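Local coordinates for ABC transporter, substrate binding protein (Polyamine) (Agrobacterium tumefaciens, PDB 4EUO) that binds gamma-aminobutyric acid (GABA) selectively in the periplasm, probably as the substrate-binding receptor of an ABC transporter, at residues Y94-I105 with S217-L228; S198-A206 with A257-V265. All coordinates share one frame; numbering follows the deposited sequence.

Contact 1: residues Y94-I105 with S217-L228. With ABU (gamma-amino-butanoic acid), chain E.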
loop_
_atom_site.group_PDB
_atom_site.type_symbol
_atom_site.label_atom_id
_atom_site.label_comp_id
_atom_site.label_asym_id
_atom_site.label_seq_id
_atom_site.Cartn_x
_atom_site.Cartn_y
_atom_site.Cartn_z
ATOM N N TYR A 94 -12.780 2.866 12.989
ATOM C CA TYR A 94 -12.722 1.505 12.453
ATOM C C TYR A 94 -11.327 1.044 12.027
ATOM O O TYR A 94 -11.201 -0.052 11.469
ATOM C CB TYR A 94 -13.641 1.405 11.231
ATOM C CG TYR A 94 -15.088 1.715 11.540
ATOM C CD1 TYR A 94 -15.964 0.708 11.947
ATOM C CD2 TYR A 94 -15.587 3.010 11.424
ATOM C CE1 TYR A 94 -17.309 0.977 12.206
ATOM C CE2 TYR A 94 -16.929 3.297 11.706
ATOM C CZ TYR A 94 -17.785 2.269 12.076
ATOM O OH TYR A 94 -19.112 2.512 12.350
ATOM N N SER A 95 -10.297 1.866 12.199
ATOM C CA SER A 95 -8.993 1.508 11.638
ATOM C C SER A 95 -7.851 2.247 12.285
ATOM O O SER A 95 -8.042 3.324 12.872
ATOM C CB SER A 95 -8.994 1.852 10.142
ATOM O OG SER A 95 -9.144 3.256 9.926
ATOM N N VAL A 96 -6.664 1.684 12.177
ATOM C CA VAL A 96 -5.428 2.341 12.545
ATOM C C VAL A 96 -4.430 2.031 11.428
ATOM O O VAL A 96 -4.601 1.051 10.675
ATOM C CB VAL A 96 -4.874 1.914 13.913
ATOM C CG1 VAL A 96 -5.826 2.337 15.049
ATOM C CG2 VAL A 96 -4.581 0.427 13.957
ATOM N N GLY A 97 -3.366 2.802 11.354
ATOM C CA GLY A 97 -2.360 2.540 10.337
ATOM C C GLY A 97 -1.611 1.240 10.545
ATOM O O GLY A 97 -1.388 0.812 11.677
ATOM N N SER A 98 -1.229 0.593 9.444
ATOM C CA SER A 98 -0.443 -0.627 9.393
ATOM C C SER A 98 1.009 -0.304 9.019
ATOM O O SER A 98 1.954 -0.806 9.637
ATOM C CB SER A 98 -1.047 -1.583 8.364
ATOM O OG SER A 98 -0.266 -2.773 8.336
ATOM N N PHE A 99 1.189 0.512 7.965
ATOM C CA PHE A 99 2.497 0.959 7.523
ATOM C C PHE A 99 2.319 2.088 6.534
ATOM O O PHE A 99 1.221 2.226 5.954
ATOM C CB PHE A 99 3.366 -0.154 6.903
ATOM C CG PHE A 99 2.790 -0.811 5.665
ATOM C CD1 PHE A 99 3.107 -0.340 4.392
ATOM C CD2 PHE A 99 1.964 -1.911 5.774
ATOM C CE1 PHE A 99 2.590 -0.962 3.246
ATOM C CE2 PHE A 99 1.444 -2.535 4.640
ATOM C CZ PHE A 99 1.764 -2.056 3.384
ATOM N N TYR A 100 3.394 2.862 6.332
ATOM C CA TYR A 100 3.389 4.020 5.457
ATOM C C TYR A 100 4.283 3.695 4.283
ATOM O O TYR A 100 5.381 3.146 4.463
ATOM C CB TYR A 100 3.853 5.222 6.284
ATOM C CG TYR A 100 3.875 6.560 5.593
ATOM C CD1 TYR A 100 2.748 7.367 5.566
ATOM C CD2 TYR A 100 5.059 7.083 5.079
ATOM C CE1 TYR A 100 2.786 8.654 5.032
ATOM C CE2 TYR A 100 5.104 8.365 4.517
ATOM C CZ TYR A 100 3.971 9.150 4.529
ATOM O OH TYR A 100 4.018 10.441 4.049
ATOM N N TYR A 101 3.832 3.990 3.058
ATOM C CA TYR A 101 4.587 3.569 1.886
ATOM C C TYR A 101 4.541 4.608 0.800
ATOM O O TYR A 101 3.770 5.565 0.883
ATOM C CB TYR A 101 4.017 2.230 1.350
ATOM C CG TYR A 101 2.620 2.295 0.774
ATOM C CD1 TYR A 101 2.413 2.532 -0.582
ATOM C CD2 TYR A 101 1.500 2.091 1.581
ATOM C CE1 TYR A 101 1.126 2.577 -1.116
ATOM C CE2 TYR A 101 0.209 2.145 1.060
ATOM C CZ TYR A 101 0.031 2.373 -0.289
ATOM O OH TYR A 101 -1.222 2.392 -0.844
ATOM N N SER A 102 5.297 4.354 -0.281
ATOM C CA SER A 102 5.254 5.199 -1.449
ATOM C C SER A 102 5.106 4.381 -2.710
ATOM O O SER A 102 5.613 3.256 -2.774
ATOM C CB SER A 102 6.577 5.945 -1.624
ATOM O OG SER A 102 6.734 6.876 -0.571
ATOM N N PHE A 103 4.468 4.971 -3.714
ATOM C CA PHE A 103 4.605 4.516 -5.079
ATOM C C PHE A 103 5.863 5.217 -5.614
ATOM O O PHE A 103 5.989 6.443 -5.488
ATOM C CB PHE A 103 3.422 4.901 -5.949
ATOM C CG PHE A 103 2.206 4.103 -5.603
ATOM C CD1 PHE A 103 2.063 2.796 -6.056
ATOM C CD2 PHE A 103 1.208 4.647 -4.821
ATOM C CE1 PHE A 103 0.928 2.046 -5.706
ATOM C CE2 PHE A 103 0.090 3.898 -4.474
ATOM C CZ PHE A 103 -0.059 2.609 -4.947
ATOM N N VAL A 104 6.777 4.442 -6.160
ATOM C CA VAL A 104 8.047 4.906 -6.714
ATOM C C VAL A 104 8.213 4.373 -8.104
ATOM O O VAL A 104 7.486 3.466 -8.548
ATOM C CB VAL A 104 9.218 4.421 -5.832
ATOM C CG1 VAL A 104 9.115 5.016 -4.426
ATOM C CG2 VAL A 104 9.248 2.888 -5.750
ATOM N N ILE A 105 9.227 4.902 -8.806
ATOM C CA ILE A 105 9.489 4.422 -10.152
ATOM C C ILE A 105 10.583 3.376 -10.061
ATOM O O ILE A 105 11.776 3.714 -9.916
ATOM C CB ILE A 105 9.843 5.572 -11.111
ATOM C CG1 ILE A 105 8.716 6.627 -11.104
ATOM C CG2 ILE A 105 10.058 5.014 -12.522
ATOM C CD1 ILE A 105 9.045 7.910 -11.914
ATOM N N SER A 217 13.622 5.330 -8.372
ATOM C CA SER A 217 13.612 6.788 -8.340
ATOM C C SER A 217 12.515 7.231 -7.386
ATOM O O SER A 217 11.344 6.848 -7.572
ATOM C CB SER A 217 13.391 7.407 -9.710
ATOM O OG SER A 217 13.277 8.817 -9.527
ATOM N N TRP A 218 12.889 8.053 -6.395
ATOM C CA TRP A 218 11.958 8.614 -5.417
ATOM C C TRP A 218 11.481 10.011 -5.829
ATOM O O TRP A 218 10.824 10.691 -5.017
ATOM C CB TRP A 218 12.630 8.689 -4.048
ATOM C CG TRP A 218 12.919 7.338 -3.470
ATOM C CD1 TRP A 218 14.058 6.591 -3.632
ATOM C CD2 TRP A 218 12.090 6.616 -2.557
ATOM N NE1 TRP A 218 13.972 5.436 -2.888
ATOM C CE2 TRP A 218 12.778 5.434 -2.204
ATOM C CE3 TRP A 218 10.841 6.874 -1.966
ATOM C CZ2 TRP A 218 12.244 4.503 -1.314
ATOM C CZ3 TRP A 218 10.320 5.960 -1.080
ATOM C CH2 TRP A 218 11.001 4.776 -0.788
ATOM N N ALA A 219 11.755 10.427 -7.084
ATOM C CA ALA A 219 11.332 11.759 -7.514
ATOM C C ALA A 219 9.799 11.851 -7.571
ATOM O O ALA A 219 9.147 11.128 -8.315
ATOM C CB ALA A 219 11.944 12.094 -8.876
ATOM N N GLN A 220 9.237 12.788 -6.806
ATOM C CA GLN A 220 7.780 12.959 -6.658
ATOM C C GLN A 220 7.122 11.638 -6.193
ATOM O O GLN A 220 6.006 11.332 -6.584
ATOM C CB GLN A 220 7.080 13.511 -7.902
ATOM C CG GLN A 220 7.608 14.890 -8.324
ATOM C CD GLN A 220 6.896 15.306 -9.575
ATOM O OE1 GLN A 220 6.903 14.632 -10.596
ATOM N NE2 GLN A 220 6.188 16.429 -9.505
ATOM N N ASN A 221 7.814 10.866 -5.367
ATOM C CA ASN A 221 7.228 9.589 -4.879
ATOM C C ASN A 221 5.896 9.922 -4.215
ATOM O O ASN A 221 5.776 10.959 -3.562
ATOM C CB ASN A 221 8.189 8.870 -3.967
ATOM C CG ASN A 221 8.423 9.526 -2.634
ATOM O OD1 ASN A 221 7.747 9.220 -1.639
ATOM N ND2 ASN A 221 9.466 10.396 -2.550
ATOM N N ILE A 222 4.898 9.040 -4.375
ATOM C CA ILE A 222 3.545 9.322 -3.919
ATOM C C ILE A 222 3.263 8.490 -2.691
ATOM O O ILE A 222 3.225 7.250 -2.772
ATOM C CB ILE A 222 2.558 9.044 -5.047
ATOM C CG1 ILE A 222 2.857 9.917 -6.284
ATOM C CG2 ILE A 222 1.101 9.233 -4.542
ATOM C CD1 ILE A 222 2.155 9.359 -7.531
ATOM N N THR A 223 3.045 9.148 -1.544
ATOM C CA THR A 223 2.833 8.416 -0.297
ATOM C C THR A 223 1.390 8.081 -0.041
ATOM O O THR A 223 0.461 8.763 -0.509
ATOM C CB THR A 223 3.335 9.201 0.926
ATOM O OG1 THR A 223 2.555 10.385 1.072
ATOM C CG2 THR A 223 4.760 9.589 0.804
ATOM N N ALA A 224 1.194 6.998 0.714
ATOM C CA ALA A 224 -0.097 6.545 1.186
ATOM C C ALA A 224 0.164 5.620 2.368
ATOM O O ALA A 224 1.321 5.434 2.756
ATOM C CB ALA A 224 -0.890 5.847 0.072
ATOM N N ALA A 225 -0.897 5.079 2.980
ATOM C CA ALA A 225 -0.687 4.163 4.082
ATOM C C ALA A 225 -1.700 3.070 4.017
ATOM O O ALA A 225 -2.823 3.273 3.539
ATOM C CB ALA A 225 -0.775 4.883 5.436
ATOM N N ASP A 226 -1.318 1.904 4.530
ATOM C CA ASP A 226 -2.276 0.827 4.745
ATOM C C ASP A 226 -2.780 0.930 6.177
ATOM O O ASP A 226 -2.154 1.576 7.041
ATOM C CB ASP A 226 -1.668 -0.545 4.509
ATOM C CG ASP A 226 -1.667 -0.981 3.045
ATOM O OD1 ASP A 226 -1.892 -0.131 2.157
ATOM O OD2 ASP A 226 -1.479 -2.204 2.788
ATOM N N SER A 227 -3.869 0.207 6.449
ATOM C CA SER A 227 -4.522 0.191 7.738
ATOM C C SER A 227 -4.798 -1.229 8.153
ATOM O O SER A 227 -4.888 -2.124 7.309
ATOM C CB SER A 227 -5.865 0.894 7.631
ATOM O OG SER A 227 -5.695 2.210 7.129
ATOM N N LEU A 228 -5.008 -1.414 9.464
ATOM C CA LEU A 228 -5.503 -2.701 9.994
ATOM C C LEU A 228 -6.942 -2.494 10.402
ATOM O O LEU A 228 -7.289 -1.498 11.049
ATOM C CB LEU A 228 -4.696 -3.181 11.193
ATOM C CG LEU A 228 -3.230 -3.422 10.911
ATOM C CD1 LEU A 228 -2.522 -3.906 12.161
ATOM C CD2 LEU A 228 -3.005 -4.435 9.749
HETATM N N ABU E . -1.306 -1.468 -0.187
HETATM C CD ABU E . 0.158 -1.565 -0.137
HETATM C CB ABU E . 0.623 -3.001 -0.167
HETATM C CG ABU E . 2.111 -3.042 -0.083
HETATM C C ABU E . 2.739 -4.411 -0.238
HETATM O O ABU E . 4.035 -4.462 -0.535
HETATM O OXT ABU E . 2.045 -5.522 -0.216
HETATM O O HOH W 1 -6.903 4.061 8.684
HETATM O O HOH W 2 -3.196 2.755 0.851
#
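Asp226 and Tyr101 meet at nearly a right angle, carboxylate and phenol planes 83° apart, where this antiparallel strand pair has become one wall of the GABA site. Asp226 OD1 lies 3.3 Å from Tyr101 CE2 and accepts from the ligand amine, ABU N, at 2.8 Å; OD2 adds a weaker bond to the same nitrogen. The aspartate also runs alongside Phe99, its CB resting on a ring face as a CH-pi contact, 4.0 Å from the centroid. Tyr101 has its CG wedged between backbone N and carbonyl carbon (chi1 67°), a torsion that carries the ring back to Ala224: ABU CD lies over one ring face and Ala224 O over the other, and Ala224 CB touches Tyr101 CZ at 3.6 Å. A water joins Tyr101 OH to Ala225 O. Strands 96-107 and 215-229 are long connecting strands of the periplasmic binding protein fold, and straight backbone bonds such as Tyr101 N to Ala224 O (2.9 Å, 179°) zip them together. Away from the ligand, Ser102 OG donates to Asn221 OD1 at 2.8 Å, an oxygen that also accepts from Gln289. The chain turns a corner in the type II turn from Trp218 to Asn221, closed by Asn221 N to Trp218 O, an oxygen that Asn221 ND2 grips as well. Before that corner Val104 CG1 sits over the indole face of Trp218, 3.8 Å from the six-membered ring centroid.

Contact 2: residues S198-A206 with A257-V265. With ABU (gamma-amino-butanoic acid), chain E.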
loop_
_atom_site.group_PDB
_atom_site.type_symbol
_atom_site.label_atom_id
_atom_site.label_comp_id
_atom_site.label_asym_id
_atom_site.label_seq_id
_atom_site.Cartn_x
_atom_site.Cartn_y
_atom_site.Cartn_z
ATOM N N SER A 198 5.341 2.189 -11.886
ATOM C CA SER A 198 4.988 2.742 -10.571
ATOM C C SER A 198 4.628 1.589 -9.647
ATOM O O SER A 198 3.638 0.897 -9.896
ATOM C CB SER A 198 3.820 3.690 -10.696
ATOM O OG SER A 198 3.496 4.112 -9.378
ATOM N N VAL A 199 5.435 1.355 -8.628
ATOM C CA VAL A 199 5.312 0.177 -7.785
ATOM C C VAL A 199 5.409 0.534 -6.318
ATOM O O VAL A 199 5.919 1.601 -5.948
ATOM C CB VAL A 199 6.439 -0.856 -8.136
ATOM C CG1 VAL A 199 6.285 -1.343 -9.585
ATOM C CG2 VAL A 199 7.819 -0.230 -7.958
ATOM N N TRP A 200 4.956 -0.380 -5.450
ATOM C CA TRP A 200 5.071 -0.207 -4.010
ATOM C C TRP A 200 6.548 -0.271 -3.658
ATOM O O TRP A 200 7.237 -1.223 -4.062
ATOM C CB TRP A 200 4.294 -1.306 -3.286
ATOM C CG TRP A 200 2.812 -1.269 -3.444
ATOM C CD1 TRP A 200 2.017 -0.164 -3.472
ATOM C CD2 TRP A 200 1.933 -2.400 -3.469
ATOM N NE1 TRP A 200 0.679 -0.535 -3.537
ATOM C CE2 TRP A 200 0.604 -1.906 -3.519
ATOM C CE3 TRP A 200 2.137 -3.788 -3.449
ATOM C CZ2 TRP A 200 -0.511 -2.754 -3.571
ATOM C CZ3 TRP A 200 1.031 -4.629 -3.440
ATOM C CH2 TRP A 200 -0.274 -4.110 -3.530
ATOM N N ASN A 201 7.054 0.703 -2.869
ATOM C CA ASN A 201 8.496 0.771 -2.662
ATOM C C ASN A 201 9.099 -0.474 -2.037
ATOM O O ASN A 201 10.197 -0.902 -2.425
ATOM C CB ASN A 201 8.877 2.035 -1.895
ATOM C CG ASN A 201 8.505 1.989 -0.429
ATOM O OD1 ASN A 201 7.341 2.219 -0.047
ATOM N ND2 ASN A 201 9.477 1.637 0.416
ATOM N N GLY A 202 8.404 -1.052 -1.081
ATOM C CA GLY A 202 8.911 -2.207 -0.368
ATOM C C GLY A 202 9.046 -3.421 -1.264
ATOM O O GLY A 202 9.880 -4.298 -0.994
ATOM N N ARG A 203 8.296 -3.483 -2.368
ATOM C CA ARG A 203 8.446 -4.614 -3.289
ATOM C C ARG A 203 9.795 -4.544 -4.001
ATOM O O ARG A 203 10.357 -5.597 -4.332
ATOM C CB ARG A 203 7.306 -4.622 -4.285
ATOM C CG ARG A 203 5.958 -4.898 -3.632
ATOM C CD ARG A 203 5.828 -6.374 -3.251
ATOM N NE ARG A 203 4.656 -6.582 -2.392
ATOM C CZ ARG A 203 4.125 -7.774 -2.140
ATOM N NH1 ARG A 203 4.620 -8.861 -2.715
ATOM N NH2 ARG A 203 3.043 -7.879 -1.377
ATOM N N MET A 204 10.334 -3.329 -4.194
ATOM C CA MET A 204 11.667 -3.167 -4.784
ATOM C C MET A 204 12.728 -3.504 -3.732
ATOM O O MET A 204 13.699 -4.200 -4.064
ATOM C CB MET A 204 11.851 -1.743 -5.308
ATOM C CG MET A 204 10.868 -1.361 -6.416
ATOM S SD MET A 204 10.903 -2.445 -7.874
ATOM C CE MET A 204 9.495 -3.599 -7.527
ATOM N N THR A 205 12.525 -3.102 -2.466
ATOM C CA THR A 205 13.430 -3.494 -1.386
ATOM C C THR A 205 13.500 -5.024 -1.340
ATOM O O THR A 205 14.604 -5.589 -1.232
ATOM C CB THR A 205 12.907 -2.974 -0.051
ATOM O OG1 THR A 205 12.953 -1.547 -0.116
ATOM C CG2 THR A 205 13.734 -3.460 1.136
ATOM N N ALA A 206 12.352 -5.718 -1.437
ATOM C CA ALA A 206 12.368 -7.192 -1.368
ATOM C C ALA A 206 13.084 -7.815 -2.528
ATOM O O ALA A 206 13.817 -8.799 -2.333
ATOM C CB ALA A 206 10.958 -7.708 -1.260
ATOM N N ALA A 257 9.155 -2.496 9.716
ATOM C CA ALA A 257 9.828 -1.556 8.839
ATOM C C ALA A 257 11.208 -2.034 8.404
ATOM O O ALA A 257 11.582 -1.956 7.231
ATOM C CB ALA A 257 9.944 -0.206 9.555
ATOM N N THR A 258 11.977 -2.557 9.373
ATOM C CA THR A 258 13.299 -3.084 9.071
ATOM C C THR A 258 13.198 -4.207 8.037
ATOM O O THR A 258 14.056 -4.278 7.150
ATOM C CB THR A 258 13.919 -3.618 10.380
ATOM O OG1 THR A 258 14.087 -2.524 11.270
ATOM C CG2 THR A 258 15.275 -4.312 10.167
ATOM N N ALA A 259 12.178 -5.065 8.154
ATOM C CA ALA A 259 12.013 -6.230 7.278
ATOM C C ALA A 259 11.451 -5.891 5.912
ATOM O O ALA A 259 11.556 -6.723 5.013
ATOM C CB ALA A 259 11.116 -7.248 7.944
ATOM N N THR A 260 10.804 -4.714 5.748
ATOM C CA THR A 260 10.139 -4.431 4.471
ATOM C C THR A 260 10.644 -3.248 3.678
ATOM O O THR A 260 10.431 -3.210 2.473
ATOM C CB THR A 260 8.644 -4.143 4.688
ATOM O OG1 THR A 260 8.506 -3.014 5.558
ATOM C CG2 THR A 260 7.877 -5.332 5.219
ATOM N N GLY A 261 11.173 -2.232 4.348
ATOM C CA GLY A 261 11.483 -0.967 3.694
ATOM C C GLY A 261 10.303 0.007 3.730
ATOM O O GLY A 261 10.384 1.083 3.152
ATOM N N TYR A 262 9.226 -0.340 4.447
ATOM C CA TYR A 262 8.086 0.566 4.643
ATOM C C TYR A 262 8.331 1.337 5.934
ATOM O O TYR A 262 9.129 0.896 6.769
ATOM C CB TYR A 262 6.754 -0.212 4.720
ATOM C CG TYR A 262 6.370 -0.794 3.377
ATOM C CD1 TYR A 262 6.352 -0.002 2.239
ATOM C CD2 TYR A 262 6.094 -2.158 3.233
ATOM C CE1 TYR A 262 6.019 -0.528 0.997
ATOM C CE2 TYR A 262 5.773 -2.699 1.993
ATOM C CZ TYR A 262 5.766 -1.880 0.878
ATOM O OH TYR A 262 5.565 -2.392 -0.368
ATOM N N ALA A 263 7.689 2.494 6.093
ATOM C CA ALA A 263 7.872 3.291 7.299
ATOM C C ALA A 263 6.889 2.876 8.374
ATOM O O ALA A 263 5.733 2.519 8.098
ATOM C CB ALA A 263 7.722 4.772 6.983
ATOM N N PRO A 264 7.325 2.918 9.645
ATOM C CA PRO A 264 6.413 2.586 10.741
ATOM C C PRO A 264 5.373 3.678 10.973
ATOM O O PRO A 264 5.576 4.844 10.598
ATOM C CB PRO A 264 7.344 2.424 11.936
ATOM C CG PRO A 264 8.525 3.256 11.616
ATOM C CD PRO A 264 8.666 3.311 10.128
ATOM N N VAL A 265 4.278 3.284 11.614
ATOM C CA VAL A 265 3.156 4.141 11.982
ATOM C C VAL A 265 2.927 4.168 13.483
ATOM O O VAL A 265 1.826 4.400 13.961
ATOM C CB VAL A 265 1.881 3.856 11.144
ATOM C CG1 VAL A 265 2.097 4.339 9.690
ATOM C CG2 VAL A 265 1.541 2.368 11.177
HETATM N N ABU E . -1.306 -1.468 -0.187
HETATM C CD ABU E . 0.158 -1.565 -0.137
HETATM C CB ABU E . 0.623 -3.001 -0.167
HETATM C CG ABU E . 2.111 -3.042 -0.083
HETATM C C ABU E . 2.739 -4.411 -0.238
HETATM O O ABU E . 4.035 -4.462 -0.535
HETATM O OXT ABU E . 2.045 -5.522 -0.216
HETATM O O HOH W 3 9.422 -5.834 1.540
#
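With CG anti to the carbonyl carbon (chi1 -70°), Tyr262 reaches across to the start of helix 201-209, and a chain bent at chi2 (-74°) turns the guanidinium of Arg203 toward the same ligand carboxylate. Tyr262 OH donates to ABU O at 2.6 Å. Arg203 NE shares that oxygen, and NH2 donates almost straight to ABU OXT at 2.8 Å, so the guanidinium meets the carboxylate through its edge in a two-bond grip; Gly9 O is a further acceptor for NH2. Trp200, at the end of strand 196-200, lays its indole under the ligand chain, with ABU CB 3.3 Å above the plane and over its centre, while its own CB touches Tyr262 OH. The phenol ring comes close against the backbone of Gly202, CE1 lying 3.2 Å from Gly202 N, an approach made possible by the missing side chain. Asn201 slides past Tyr262 in the opposite direction, amide and ring planes nearly perpendicular, and its OD1 comes to the ring edge 3.2 Å from CE1. That oxygen also accepts from Ser102 N, while ND2 donates to Gly261 O at 2.9 Å from above the carbonyl plane. Gly261, with positive phi, ends helix 250-260, and an ST turn spans this helix end: Thr260 OG1, also bonded to Met256 O, accepts from Tyr262 N, which probably steadies the backbone that carries the phenol. Thr205 packs its CB on Thr260 O. Within this contact one cationic and one neutral group donate to the ligand carboxylate, which probably neutralises its charge and fixes its orientation; Thr12 OG1 also bonds the ligand, and the indole offers a flat apolar surface to the methylenes.

Overall arrangement
Both contacts are buried and close on the same GABA molecule, their centres about 9 Å apart, but they grip opposite ends of it: contact 1 supplies the acidic partner of the amine, contact 2 the basic and phenolic donors to the carboxylate. Contact 1 is an extended strand pairing near the centre of the chain, built mainly on backbone bonds; contact 2, farther out, joins a strand-helix junction to a helix end with a single direct hydrogen bond. Strand 96-107 binds them together, since 196-200 is its other neighbour in the sheet; Tyr100 O lies 2.9 Å from Ala263 N, and Ser102 O 2.9 Å from Asn201 N. Tyr262 also stacks on Phe99.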